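Local atomic coordinates of acyl-CoA thioesterase II (Mycobacterium avium subsp. paratuberculosis, PDB entry 4R9Z), a protein that probably hydrolyses fatty acyl-CoA thioesters, as a double hot-dog thioesterase of the C/M/P thioester hydrolase family. Residues W23-Q28 against F78-L83; L48-T53 against S90-T95; R57-V62 against S108-V113; L194-S199 against H222-H227. All coordinates share one frame; numbering follows the deposited sequence.

Contact 1: residues W23-Q28 against F78-L83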
loop_
_atom_site.group_PDB
_atom_site.type_symbol
_atom_site.label_atom_id
_atom_site.label_comp_id
_atom_site.label_asym_id
_atom_site.label_seq_id
_atom_site.Cartn_x
_atom_site.Cartn_y
_atom_site.Cartn_z
ATOM N N TRP B 23 -7.882 -10.536 21.693
ATOM C CA TRP B 23 -7.739 -9.910 20.388
ATOM C C TRP B 23 -8.559 -8.629 20.273
ATOM O O TRP B 23 -8.949 -8.231 19.174
ATOM C CB TRP B 23 -8.158 -10.882 19.287
ATOM C CG TRP B 23 -7.394 -12.159 19.275
ATOM C CD1 TRP B 23 -7.780 -13.344 19.813
ATOM C CD2 TRP B 23 -6.102 -12.378 18.702
ATOM N NE1 TRP B 23 -6.813 -14.294 19.608
ATOM C CE2 TRP B 23 -5.767 -13.725 18.930
ATOM C CE3 TRP B 23 -5.191 -11.564 18.017
ATOM C CZ2 TRP B 23 -4.566 -14.283 18.500
ATOM C CZ3 TRP B 23 -3.996 -12.119 17.587
ATOM C CH2 TRP B 23 -3.696 -13.466 17.832
ATOM N N ARG B 24 -8.802 -7.964 21.396
ATOM C CA ARG B 24 -9.734 -6.849 21.382
ATOM C C ARG B 24 -9.274 -5.720 22.281
ATOM O O ARG B 24 -8.795 -5.944 23.392
ATOM C CB ARG B 24 -11.132 -7.320 21.783
ATOM C CG ARG B 24 -11.810 -8.149 20.702
ATOM C CD ARG B 24 -13.270 -8.382 20.985
ATOM N NE ARG B 24 -13.814 -9.415 20.109
ATOM C CZ ARG B 24 -14.415 -9.178 18.948
ATOM N NH1 ARG B 24 -14.558 -7.934 18.511
ATOM N NH2 ARG B 24 -14.876 -10.190 18.226
ATOM N N PHE B 25 -9.397 -4.507 21.757
ATOM C CA PHE B 25 -8.924 -3.298 22.413
ATOM C C PHE B 25 -9.948 -2.189 22.227
ATOM O O PHE B 25 -10.739 -2.211 21.283
ATOM C CB PHE B 25 -7.571 -2.848 21.850
ATOM C CG PHE B 25 -6.515 -3.914 21.871
ATOM C CD1 PHE B 25 -6.428 -4.841 20.842
ATOM C CD2 PHE B 25 -5.596 -3.977 22.902
ATOM C CE1 PHE B 25 -5.459 -5.822 20.854
ATOM C CE2 PHE B 25 -4.619 -4.955 22.918
ATOM C CZ PHE B 25 -4.551 -5.880 21.893
ATOM N N VAL B 26 -9.914 -1.206 23.114
ATOM C CA VAL B 26 -10.728 -0.016 22.939
ATOM C C VAL B 26 -9.803 1.191 22.941
ATOM O O VAL B 26 -8.896 1.295 23.769
ATOM C CB VAL B 26 -11.801 0.121 24.049
ATOM C CG1 VAL B 26 -12.743 1.279 23.755
ATOM C CG2 VAL B 26 -12.582 -1.178 24.197
ATOM N N GLY B 27 -10.012 2.085 21.982
ATOM C CA GLY B 27 -9.168 3.254 21.841
ATOM C C GLY B 27 -9.950 4.532 22.048
ATOM O O GLY B 27 -10.992 4.749 21.428
ATOM N N GLN B 28 -9.456 5.382 22.938
ATOM C CA GLN B 28 -10.167 6.608 23.247
ATOM C C GLN B 28 -9.879 7.640 22.175
ATOM O O GLN B 28 -8.758 7.740 21.677
ATOM C CB GLN B 28 -9.788 7.140 24.632
ATOM C CG GLN B 28 -10.359 6.324 25.783
ATOM C CD GLN B 28 -11.841 6.031 25.625
ATOM O OE1 GLN B 28 -12.612 6.872 25.162
ATOM N NE2 GLN B 28 -12.243 4.824 26.002
ATOM N N PHE B 78 -11.355 -2.001 18.593
ATOM C CA PHE B 78 -10.448 -2.635 17.644
ATOM C C PHE B 78 -10.424 -4.148 17.813
ATOM O O PHE B 78 -10.035 -4.655 18.864
ATOM C CB PHE B 78 -9.026 -2.095 17.801
ATOM C CG PHE B 78 -8.896 -0.625 17.532
ATOM C CD1 PHE B 78 -9.183 0.304 18.518
ATOM C CD2 PHE B 78 -8.472 -0.172 16.293
ATOM C CE1 PHE B 78 -9.057 1.652 18.270
ATOM C CE2 PHE B 78 -8.346 1.179 16.039
ATOM C CZ PHE B 78 -8.638 2.091 17.028
ATOM N N GLU B 79 -10.838 -4.868 16.775
ATOM C CA GLU B 79 -10.693 -6.318 16.754
ATOM C C GLU B 79 -9.469 -6.713 15.939
ATOM O O GLU B 79 -9.300 -6.264 14.805
ATOM C CB GLU B 79 -11.940 -6.996 16.178
ATOM C CG GLU B 79 -11.815 -8.518 16.099
ATOM C CD GLU B 79 -12.942 -9.183 15.322
ATOM O OE1 GLU B 79 -13.674 -8.480 14.589
ATOM O OE2 GLU B 79 -13.079 -10.421 15.429
ATOM N N VAL B 80 -8.616 -7.551 16.522
ATOM C CA VAL B 80 -7.432 -8.062 15.837
ATOM C C VAL B 80 -7.622 -9.522 15.430
ATOM O O VAL B 80 -8.221 -10.308 16.165
ATOM C CB VAL B 80 -6.171 -7.945 16.715
ATOM C CG1 VAL B 80 -4.938 -8.400 15.953
ATOM C CG2 VAL B 80 -6.000 -6.524 17.212
ATOM N N VAL B 81 -7.136 -9.869 14.241
ATOM C CA VAL B 81 -7.214 -11.232 13.734
ATOM C C VAL B 81 -5.831 -11.732 13.302
ATOM O O VAL B 81 -5.079 -11.013 12.652
ATOM C CB VAL B 81 -8.207 -11.333 12.561
ATOM C CG1 VAL B 81 -8.135 -12.705 11.904
ATOM C CG2 VAL B 81 -9.619 -11.047 13.046
ATOM N N ASP B 82 -5.489 -12.950 13.708
ATOM C CA ASP B 82 -4.209 -13.565 13.375
ATOM C C ASP B 82 -4.228 -14.139 11.952
ATOM O O ASP B 82 -4.805 -15.193 11.709
ATOM C CB ASP B 82 -3.882 -14.656 14.406
ATOM C CG ASP B 82 -2.607 -15.424 14.085
ATOM O OD1 ASP B 82 -1.776 -14.936 13.294
ATOM O OD2 ASP B 82 -2.426 -16.524 14.645
ATOM N N LEU B 83 -3.617 -13.417 11.017
ATOM C CA LEU B 83 -3.504 -13.845 9.623
ATOM C C LEU B 83 -2.359 -14.821 9.433
ATOM O O LEU B 83 -2.441 -15.749 8.630
ATOM C CB LEU B 83 -3.315 -12.644 8.697
ATOM C CG LEU B 83 -4.422 -11.595 8.763
ATOM C CD1 LEU B 83 -4.141 -10.474 7.780
ATOM C CD2 LEU B 83 -5.774 -12.236 8.497
#
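Phe25 and Phe78 form an antiparallel hydrogen-bonded pair between strands 24-27 and 76-85, near one end of the N-terminal hot-dog sheet. Phe25 N reaches Phe78 O at 3.0 Å and Phe78 N returns a bond to Phe25 O at 2.8 Å; two residues along each strand, Val80 N gives a nearly straight bond to Trp23 O at 2.8 Å. The Phe78 ring turns its edge to the Gly27 backbone, with CE1 3.9 Å from Gly27 N. Val80 splits its two methyls between aromatic neighbours: CG1 meets Trp23 CE3 at 3.8 Å, while CG2 reaches the Phe25 ring near its plane, at CE1, 3.7 Å away. Farther out on the indole, Trp23 CH2 lies 3.6 Å from Asp82 CB. On the other side of the sheet Arg24 and Glu79 run side by side, guanidinium stacked on carboxylate with their planes 23° apart. Arg24 NH2 is 3.3 Å from Glu79 OE2, but that oxygen lies well off the guanidinium plane, so charge alone makes this salt bridge. Glu79 OE1 makes its stronger salt bridge to Arg97. Outward, strand 24-27 bonds to Glu18 through Val26; inward, strand 76-85 pairs with strand 89-98, and helix 39-52 packs on Phe25 and Phe78.

Contact 2: residues L48-T53 against S90-T95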
loop_
_atom_site.group_PDB
_atom_site.type_symbol
_atom_site.label_atom_id
_atom_site.label_comp_id
_atom_site.label_asym_id
_atom_site.label_seq_id
_atom_site.Cartn_x
_atom_site.Cartn_y
_atom_site.Cartn_z
ATOM N N LEU B 48 -1.067 -0.194 16.827
ATOM C CA LEU B 48 -0.677 -0.588 18.174
ATOM C C LEU B 48 -1.444 -1.829 18.600
ATOM O O LEU B 48 -0.900 -2.709 19.268
ATOM C CB LEU B 48 -0.909 0.552 19.167
ATOM C CG LEU B 48 0.126 1.669 19.055
ATOM C CD1 LEU B 48 -0.306 2.910 19.820
ATOM C CD2 LEU B 48 1.472 1.165 19.539
ATOM N N ALA B 49 -2.707 -1.895 18.197
ATOM C CA ALA B 49 -3.528 -3.051 18.493
ATOM C C ALA B 49 -2.868 -4.308 17.950
ATOM O O ALA B 49 -2.588 -5.241 18.695
ATOM C CB ALA B 49 -4.909 -2.881 17.903
ATOM N N ALA B 50 -2.555 -4.288 16.659
ATOM C CA ALA B 50 -1.893 -5.407 16.010
ATOM C C ALA B 50 -0.557 -5.726 16.674
ATOM O O ALA B 50 -0.259 -6.884 16.961
ATOM C CB ALA B 50 -1.691 -5.109 14.530
ATOM N N SER B 51 0.237 -4.689 16.918
ATOM C CA SER B 51 1.573 -4.844 17.483
ATOM C C SER B 51 1.568 -5.537 18.842
ATOM O O SER B 51 2.453 -6.337 19.132
ATOM C CB SER B 51 2.249 -3.482 17.607
ATOM O OG SER B 51 2.261 -2.810 16.362
ATOM N N ARG B 52 0.585 -5.209 19.675
ATOM C CA ARG B 52 0.462 -5.807 21.004
ATOM C C ARG B 52 0.048 -7.279 20.977
ATOM O O ARG B 52 0.194 -7.980 21.977
ATOM C CB ARG B 52 -0.532 -5.006 21.850
ATOM C CG ARG B 52 0.004 -3.644 22.255
ATOM C CD ARG B 52 -1.033 -2.790 22.961
ATOM N NE ARG B 52 -1.446 -3.350 24.242
ATOM C CZ ARG B 52 -2.296 -2.753 25.070
ATOM N NH1 ARG B 52 -2.818 -1.578 24.752
ATOM N NH2 ARG B 52 -2.621 -3.331 26.214
ATOM N N THR B 53 -0.468 -7.740 19.840
ATOM C CA THR B 53 -0.788 -9.156 19.658
ATOM C C THR B 53 0.348 -9.882 18.950
ATOM O O THR B 53 0.231 -11.063 18.638
ATOM C CB THR B 53 -2.075 -9.378 18.844
ATOM O OG1 THR B 53 -1.850 -9.054 17.463
ATOM C CG2 THR B 53 -3.235 -8.569 19.420
ATOM N N SER B 90 4.911 -12.285 11.179
ATOM C CA SER B 90 3.558 -12.254 11.701
ATOM C C SER B 90 2.708 -11.340 10.825
ATOM O O SER B 90 3.208 -10.374 10.247
ATOM C CB SER B 90 3.543 -11.765 13.153
ATOM O OG SER B 90 4.206 -12.676 14.008
ATOM N N ALA B 91 1.422 -11.652 10.724
ATOM C CA ALA B 91 0.492 -10.810 9.989
ATOM C C ALA B 91 -0.782 -10.632 10.799
ATOM O O ALA B 91 -1.243 -11.564 11.458
ATOM C CB ALA B 91 0.185 -11.411 8.635
ATOM N N ARG B 92 -1.335 -9.425 10.766
ATOM C CA ARG B 92 -2.561 -9.129 11.500
ATOM C C ARG B 92 -3.581 -8.394 10.648
ATOM O O ARG B 92 -3.222 -7.640 9.747
ATOM C CB ARG B 92 -2.257 -8.308 12.755
ATOM C CG ARG B 92 -1.303 -8.989 13.717
ATOM C CD ARG B 92 -1.946 -10.219 14.330
ATOM N NE ARG B 92 -1.093 -10.826 15.345
ATOM C CZ ARG B 92 -0.403 -11.943 15.151
ATOM N NH1 ARG B 92 -0.475 -12.563 13.985
ATOM N NH2 ARG B 92 0.356 -12.438 16.117
ATOM N N ARG B 93 -4.854 -8.637 10.938
ATOM C CA ARG B 93 -5.947 -7.812 10.443
ATOM C C ARG B 93 -6.487 -7.024 11.626
ATOM O O ARG B 93 -6.609 -7.561 12.721
ATOM C CB ARG B 93 -7.069 -8.652 9.837
ATOM C CG ARG B 93 -8.304 -7.828 9.491
ATOM C CD ARG B 93 -9.531 -8.682 9.154
ATOM N NE ARG B 93 -9.216 -9.991 8.590
ATOM C CZ ARG B 93 -9.974 -11.070 8.768
ATOM N NH1 ARG B 93 -11.074 -10.985 9.507
ATOM N NH2 ARG B 93 -9.632 -12.235 8.220
ATOM N N VAL B 94 -6.777 -5.745 11.428
ATOM C CA VAL B 94 -7.413 -4.963 12.477
ATOM C C VAL B 94 -8.638 -4.276 11.910
ATOM O O VAL B 94 -8.559 -3.591 10.896
ATOM C CB VAL B 94 -6.473 -3.914 13.087
ATOM C CG1 VAL B 94 -7.225 -3.071 14.100
ATOM C CG2 VAL B 94 -5.278 -4.587 13.740
ATOM N N THR B 95 -9.777 -4.474 12.559
ATOM C CA THR B 95 -11.007 -3.824 12.141
ATOM C C THR B 95 -11.459 -2.875 13.242
ATOM O O THR B 95 -11.616 -3.282 14.390
ATOM C CB THR B 95 -12.115 -4.853 11.815
ATOM O OG1 THR B 95 -11.676 -5.706 10.752
ATOM C CG2 THR B 95 -13.377 -4.153 11.369
#
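Ala50 rides over Arg92 and Val94 where the end of helix 39-52 passes strand 90-95, the short axes approaching to 8.4 Å with their directions 139° apart. The methyl of Ala50 touches Arg92 CB and Val94 CG2, each 3.7 Å from its CB. Beyond that small apolar patch Arg92 bends at chi2 (-67°), which brings its guanidinium alongside Thr53, the two side chains running antiparallel, side by side. It grips Thr53 side-on with two nitrogens: NE bonds to Thr53 OG1 at 2.9 Å and NH2 to Thr53 O, also at 2.9 Å. Both oxygens lie close to the guanidinium plane, although NH2 comes at the Thr53 carbonyl from above that group's own plane. Thr53 OG1 in turn donates to Ala50 O at 2.7 Å, a carbonyl that also accepts from Thr53 N. The hydroxyl thus relays between the arginine and the last turn of the helix. Asp82, through NH1, and Glu85, through NH2, form salt bridges with the same guanidinium, and NH1 also bonds to the carbonyl of Ala91. This buried arginine has two carboxylates and two carbonyl oxygens as partners, which would probably offset its charge, and its two bonds to Thr53 fix the group's rotation against the helix end.

Contact 3: residues R57-V62 against S108-V113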
loop_
_atom_site.group_PDB
_atom_site.type_symbol
_atom_site.label_atom_id
_atom_site.label_comp_id
_atom_site.label_asym_id
_atom_site.label_seq_id
_atom_site.Cartn_x
_atom_site.Cartn_y
_atom_site.Cartn_z
ATOM N N ARG B 57 7.692 -8.203 18.344
ATOM C CA ARG B 57 7.976 -8.061 16.927
ATOM C C ARG B 57 7.574 -6.666 16.471
ATOM O O ARG B 57 6.595 -6.103 16.960
ATOM C CB ARG B 57 7.241 -9.135 16.126
ATOM C CG ARG B 57 7.828 -10.525 16.294
ATOM C CD ARG B 57 7.102 -11.566 15.454
ATOM N NE ARG B 57 7.642 -12.905 15.679
ATOM C CZ ARG B 57 7.287 -13.989 14.992
ATOM N NH1 ARG B 57 6.375 -13.906 14.035
ATOM N NH2 ARG B 57 7.840 -15.161 15.267
ATOM N N GLU B 58 8.347 -6.098 15.552
ATOM C CA GLU B 58 8.083 -4.747 15.071
ATOM C C GLU B 58 7.420 -4.752 13.693
ATOM O O GLU B 58 7.681 -5.634 12.869
ATOM C CB GLU B 58 9.380 -3.940 15.030
ATOM C CG GLU B 58 9.894 -3.541 16.401
ATOM C CD GLU B 58 11.341 -3.102 16.367
ATOM O OE1 GLU B 58 11.648 -2.118 15.661
ATOM O OE2 GLU B 58 12.172 -3.745 17.037
ATOM N N PRO B 59 6.557 -3.758 13.435
ATOM C CA PRO B 59 5.890 -3.677 12.133
ATOM C C PRO B 59 6.831 -3.179 11.052
ATOM O O PRO B 59 7.539 -2.188 11.247
ATOM C CB PRO B 59 4.761 -2.673 12.377
ATOM C CG PRO B 59 5.237 -1.840 13.502
ATOM C CD PRO B 59 6.089 -2.718 14.366
ATOM N N HIS B 60 6.853 -3.870 9.918
ATOM C CA HIS B 60 7.672 -3.413 8.814
ATOM C C HIS B 60 6.789 -2.847 7.696
ATOM O O HIS B 60 7.287 -2.172 6.794
ATOM C CB HIS B 60 8.568 -4.542 8.309
ATOM C CG HIS B 60 7.823 -5.701 7.725
ATOM N ND1 HIS B 60 7.388 -5.719 6.421
ATOM C CD2 HIS B 60 7.442 -6.879 8.272
ATOM C CE1 HIS B 60 6.773 -6.866 6.182
ATOM N NE2 HIS B 60 6.792 -7.586 7.285
ATOM N N SER B 61 5.484 -3.112 7.762
ATOM C CA SER B 61 4.536 -2.485 6.843
ATOM C C SER B 61 3.109 -2.559 7.366
ATOM O O SER B 61 2.781 -3.399 8.198
ATOM C CB SER B 61 4.617 -3.115 5.445
ATOM O OG SER B 61 4.258 -4.480 5.455
ATOM N N VAL B 62 2.256 -1.681 6.848
ATOM C CA VAL B 62 0.862 -1.623 7.259
ATOM C C VAL B 62 0.018 -0.944 6.175
ATOM O O VAL B 62 0.415 0.064 5.591
ATOM C CB VAL B 62 0.694 -0.871 8.618
ATOM C CG1 VAL B 62 1.315 0.515 8.559
ATOM C CG2 VAL B 62 -0.775 -0.780 9.018
ATOM N N SER B 108 -1.301 -5.565 8.592
ATOM C CA SER B 108 0.043 -5.208 9.017
ATOM C C SER B 108 0.903 -6.447 9.083
ATOM O O SER B 108 0.402 -7.552 9.268
ATOM C CB SER B 108 0.028 -4.509 10.376
ATOM O OG SER B 108 -0.681 -5.273 11.333
ATOM N N SER B 109 2.204 -6.256 8.926
ATOM C CA SER B 109 3.127 -7.372 8.913
ATOM C C SER B 109 4.297 -7.063 9.841
ATOM O O SER B 109 4.660 -5.900 10.038
ATOM C CB SER B 109 3.600 -7.660 7.489
ATOM O OG SER B 109 4.373 -8.847 7.440
ATOM N N PHE B 110 4.845 -8.113 10.442
ATOM C CA PHE B 110 5.839 -7.991 11.505
ATOM C C PHE B 110 6.943 -9.024 11.312
ATOM O O PHE B 110 6.706 -10.088 10.739
ATOM C CB PHE B 110 5.195 -8.197 12.880
ATOM C CG PHE B 110 4.047 -7.279 13.162
ATOM C CD1 PHE B 110 2.776 -7.577 12.697
ATOM C CD2 PHE B 110 4.226 -6.142 13.923
ATOM C CE1 PHE B 110 1.710 -6.738 12.959
ATOM C CE2 PHE B 110 3.164 -5.302 14.190
ATOM C CZ PHE B 110 1.904 -5.601 13.707
ATOM N N LYS B 111 8.144 -8.724 11.787
ATOM C CA LYS B 111 9.174 -9.749 11.869
ATOM C C LYS B 111 10.135 -9.481 13.017
ATOM O O LYS B 111 10.118 -8.407 13.619
ATOM C CB LYS B 111 9.948 -9.859 10.556
ATOM C CG LYS B 111 10.663 -8.598 10.143
ATOM C CD LYS B 111 11.537 -8.856 8.927
ATOM C CE LYS B 111 12.575 -9.925 9.217
ATOM N NZ LYS B 111 13.821 -9.702 8.438
ATOM N N VAL B 112 10.956 -10.479 13.329
ATOM C CA VAL B 112 11.988 -10.323 14.342
ATOM C C VAL B 112 13.205 -9.682 13.676
ATOM O O VAL B 112 13.520 -9.980 12.523
ATOM C CB VAL B 112 12.363 -11.673 14.995
ATOM C CG1 VAL B 112 11.198 -12.202 15.822
ATOM C CG2 VAL B 112 12.762 -12.691 13.939
ATOM N N VAL B 113 13.870 -8.785 14.396
ATOM C CA VAL B 113 14.917 -7.950 13.807
ATOM C C VAL B 113 16.315 -8.547 14.005
ATOM O O VAL B 113 16.558 -9.270 14.969
ATOM C CB VAL B 113 14.860 -6.513 14.400
ATOM C CG1 VAL B 113 15.900 -5.598 13.763
ATOM C CG2 VAL B 113 13.470 -5.928 14.213
#
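His60 and Ser109 meet through both backbone and side chain: His60 N bonds to Ser109 O at 3.0 Å, and His60 NE2 lies 2.7 Å from Ser109 OG, a hydrogen bond in which either atom could be the donor. With chi1 at 64°, the imidazole is set between its own backbone N and carbonyl carbon and turns in toward strand 108-111, while the Ser109 hydroxyl, anti to its backbone nitrogen (chi1 -173°), points at the imidazole. Next to them Ser109 N bonds to Ser61 O at 3.0 Å; on the other side of His60, toward the start of strand 58-66, weak bonds join Glu58 and Lys111 in both directions. Pro59 fills a non-hydrogen-bonded place opposite Phe110, with Pro59 CB packed on Phe110 CE2 at 3.6 Å. Val62 and Ser108 form the other such pair, with Val62 CG2 4.0 Å from Ser108 CB. Between Pro59 and Ser61 the register slips by one residue, a beta bulge at His60, where the chain turns a corner on its way through the antiparallel hot-dog sheet. Where the strands end, Arg57 lies obliquely against Val112, NE 3.6 Å from CG1. Its guanidinium continues to the Gly86 carbonyl, and Glu58 forms a salt bridge with Arg229. Helix 39-52 packs on the face carrying Pro59, Ser108 and Phe110. The second subunit completes the polar side: its Glu270 bonds to His60 ND1 and Ser61 OG, its Tyr65 also reaches Ser61 OG, and its Arg220 bonds to Ser109 OG.

Contact 4: residues L194-S199 against H222-H227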
loop_
_atom_site.group_PDB
_atom_site.type_symbol
_atom_site.label_atom_id
_atom_site.label_comp_id
_atom_site.label_asym_id
_atom_site.label_seq_id
_atom_site.Cartn_x
_atom_site.Cartn_y
_atom_site.Cartn_z
ATOM N N LEU B 194 3.676 6.372 15.847
ATOM C CA LEU B 194 3.690 7.828 15.833
ATOM C C LEU B 194 4.198 8.331 14.495
ATOM O O LEU B 194 3.729 9.345 13.980
ATOM C CB LEU B 194 4.557 8.379 16.960
ATOM C CG LEU B 194 3.940 8.325 18.354
ATOM C CD1 LEU B 194 5.010 8.575 19.403
ATOM C CD2 LEU B 194 2.823 9.348 18.462
ATOM N N VAL B 195 5.163 7.611 13.937
ATOM C CA VAL B 195 5.611 7.872 12.584
ATOM C C VAL B 195 4.438 7.725 11.619
ATOM O O VAL B 195 4.146 8.634 10.843
ATOM C CB VAL B 195 6.738 6.929 12.173
ATOM C CG1 VAL B 195 6.932 6.973 10.668
ATOM C CG2 VAL B 195 8.014 7.315 12.891
ATOM N N ALA B 196 3.760 6.585 11.682
ATOM C CA ALA B 196 2.582 6.354 10.856
ATOM C C ALA B 196 1.517 7.419 11.097
ATOM O O ALA B 196 0.922 7.930 10.150
ATOM C CB ALA B 196 2.015 4.968 11.118
ATOM N N TYR B 197 1.285 7.740 12.368
ATOM C CA TYR B 197 0.330 8.775 12.776
ATOM C C TYR B 197 0.575 10.085 12.024
ATOM O O TYR B 197 -0.329 10.633 11.397
ATOM C CB TYR B 197 0.429 9.003 14.290
ATOM C CG TYR B 197 -0.746 9.699 14.951
ATOM C CD1 TYR B 197 -1.418 10.744 14.328
ATOM C CD2 TYR B 197 -1.173 9.312 16.218
ATOM C CE1 TYR B 197 -2.483 11.378 14.939
ATOM C CE2 TYR B 197 -2.239 9.942 16.840
ATOM C CZ TYR B 197 -2.888 10.975 16.197
ATOM O OH TYR B 197 -3.950 11.602 16.810
ATOM N N MET B 198 1.802 10.587 12.113
ATOM C CA MET B 198 2.162 11.867 11.517
ATOM C C MET B 198 2.263 11.774 9.989
ATOM O O MET B 198 1.899 12.714 9.283
ATOM C CB MET B 198 3.473 12.377 12.129
ATOM C CG MET B 198 4.661 12.455 11.186
ATOM S SD MET B 198 4.693 13.982 10.233
ATOM C CE MET B 198 4.054 15.121 11.452
ATOM N N SER B 199 2.737 10.636 9.487
ATOM C CA SER B 199 2.877 10.417 8.049
ATOM C C SER B 199 1.546 10.550 7.321
ATOM O O SER B 199 1.505 10.904 6.144
ATOM C CB SER B 199 3.472 9.037 7.771
ATOM O OG SER B 199 2.519 8.021 8.033
ATOM N N HIS B 222 -4.149 4.440 3.488
ATOM C CA HIS B 222 -2.812 4.844 3.897
ATOM C C HIS B 222 -1.911 3.620 3.966
ATOM O O HIS B 222 -2.290 2.597 4.532
ATOM C CB HIS B 222 -2.857 5.543 5.256
ATOM C CG HIS B 222 -1.545 6.113 5.693
ATOM N ND1 HIS B 222 -1.004 7.251 5.131
ATOM C CD2 HIS B 222 -0.661 5.701 6.632
ATOM C CE1 HIS B 222 0.150 7.519 5.711
ATOM N NE2 HIS B 222 0.382 6.595 6.627
ATOM N N SER B 223 -0.709 3.740 3.424
ATOM C CA SER B 223 0.229 2.628 3.374
ATOM C C SER B 223 1.602 3.085 3.835
ATOM O O SER B 223 2.081 4.134 3.401
ATOM C CB SER B 223 0.334 2.063 1.954
ATOM O OG SER B 223 -0.765 1.240 1.619
ATOM N N VAL B 224 2.216 2.320 4.736
ATOM C CA VAL B 224 3.553 2.645 5.233
ATOM C C VAL B 224 4.476 1.436 5.186
ATOM O O VAL B 224 4.125 0.365 5.666
ATOM C CB VAL B 224 3.520 3.167 6.672
ATOM C CG1 VAL B 224 4.912 3.585 7.108
ATOM C CG2 VAL B 224 2.565 4.327 6.794
ATOM N N TRP B 225 5.671 1.619 4.639
ATOM C CA TRP B 225 6.698 0.591 4.699
ATOM C C TRP B 225 7.863 1.096 5.542
ATOM O O TRP B 225 8.482 2.111 5.222
ATOM C CB TRP B 225 7.169 0.210 3.292
ATOM C CG TRP B 225 6.073 -0.318 2.422
ATOM C CD1 TRP B 225 5.751 -1.627 2.212
ATOM C CD2 TRP B 225 5.140 0.452 1.655
ATOM N NE1 TRP B 225 4.679 -1.720 1.356
ATOM C CE2 TRP B 225 4.287 -0.457 1.001
ATOM C CE3 TRP B 225 4.946 1.823 1.454
ATOM C CZ2 TRP B 225 3.260 -0.043 0.163
ATOM C CZ3 TRP B 225 3.926 2.229 0.621
ATOM C CH2 TRP B 225 3.094 1.298 -0.014
ATOM N N PHE B 226 8.169 0.403 6.616
ATOM C CA PHE B 226 9.191 0.825 7.530
ATOM C C PHE B 226 10.546 0.355 7.118
ATOM O O PHE B 226 10.699 -0.716 6.627
ATOM C CB PHE B 226 8.880 0.354 8.923
ATOM C CG PHE B 226 7.639 0.937 9.490
ATOM C CD1 PHE B 226 7.634 2.172 10.067
ATOM C CD2 PHE B 226 6.472 0.239 9.450
ATOM C CE1 PHE B 226 6.497 2.686 10.587
ATOM C CE2 PHE B 226 5.326 0.755 9.967
ATOM C CZ PHE B 226 5.346 1.981 10.543
ATOM N N HIS B 227 11.536 1.193 7.330
ATOM C CA HIS B 227 12.872 0.898 6.901
ATOM C C HIS B 227 13.807 0.804 8.079
ATOM O O HIS B 227 14.350 -0.231 8.370
ATOM C CB HIS B 227 13.326 1.976 5.950
ATOM C CG HIS B 227 14.634 1.710 5.307
ATOM N ND1 HIS B 227 15.811 2.201 5.799
ATOM C CD2 HIS B 227 14.952 1.035 4.191
ATOM C CE1 HIS B 227 16.802 1.820 5.027
ATOM N NE2 HIS B 227 16.306 1.111 4.044
#
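His222 points its imidazole at helix 188-201 and meets Ser199 edge-on: NE2 donates to Ser199 OG at 2.9 Å, with the oxygen 15° off the ring plane. The ring gets there because CG stands anti to the backbone N (chi1 -174°), which carries the ring toward the helix. Ser199 keeps its hydroxyl folded back on its own helix, where OG donates to Ala196 O at 2.7 Å. One oxygen therefore accepts from the histidine and gives its proton to a main-chain carbonyl one turn earlier, which settles its rotation. Val224, two residues along the strand, directs CG2 at the helix; this methyl lies 3.9 Å from Ser199 OG and 4.4 Å from Ala196 CB. Its other methyl, CG1, rests over one face of the Phe226 ring, offset toward the rim, while Phe226 CE1 comes within 4.3 Å of Val195 CG1. The contact is thus apolar at the Val195 end and polar at the Ser199 end. The axes of the two short segments come within 9.5 Å, their directions differing by 139°. Val267 and Cys265 of strand 263-272 continue the wall: Val267 touches both Ser199 and His222, and Cys265 touches Val195 and Val224. A long helix lying across the concave face of a curved antiparallel sheet is the hallmark of the hot-dog fold, here in the C-terminal of the two hot-dog domains.

Contacts 2 and 4 are the buried ones, each setting a helix on a strand at 139° and each joining a hydroxyl near the helix end to a strand side chain: an arginine salt-bridged to carboxylates in contact 2, a histidine in contact 4. Contacts 1 and 3 are partly exposed strand pairings, held mainly by backbone bonds. Strand neighbours connect all four: 76-85 with 89-98 joins contacts 1 and 2, 89-98 with 101-111 joins contacts 2 and 3, and 58-66 with 218-226 carries contact 3 across to contact 4 in the other hot-dog region. Contact 1 lies out toward the end strands, whereas the centre of contact 4 is about 4 Å from the centre of the chain.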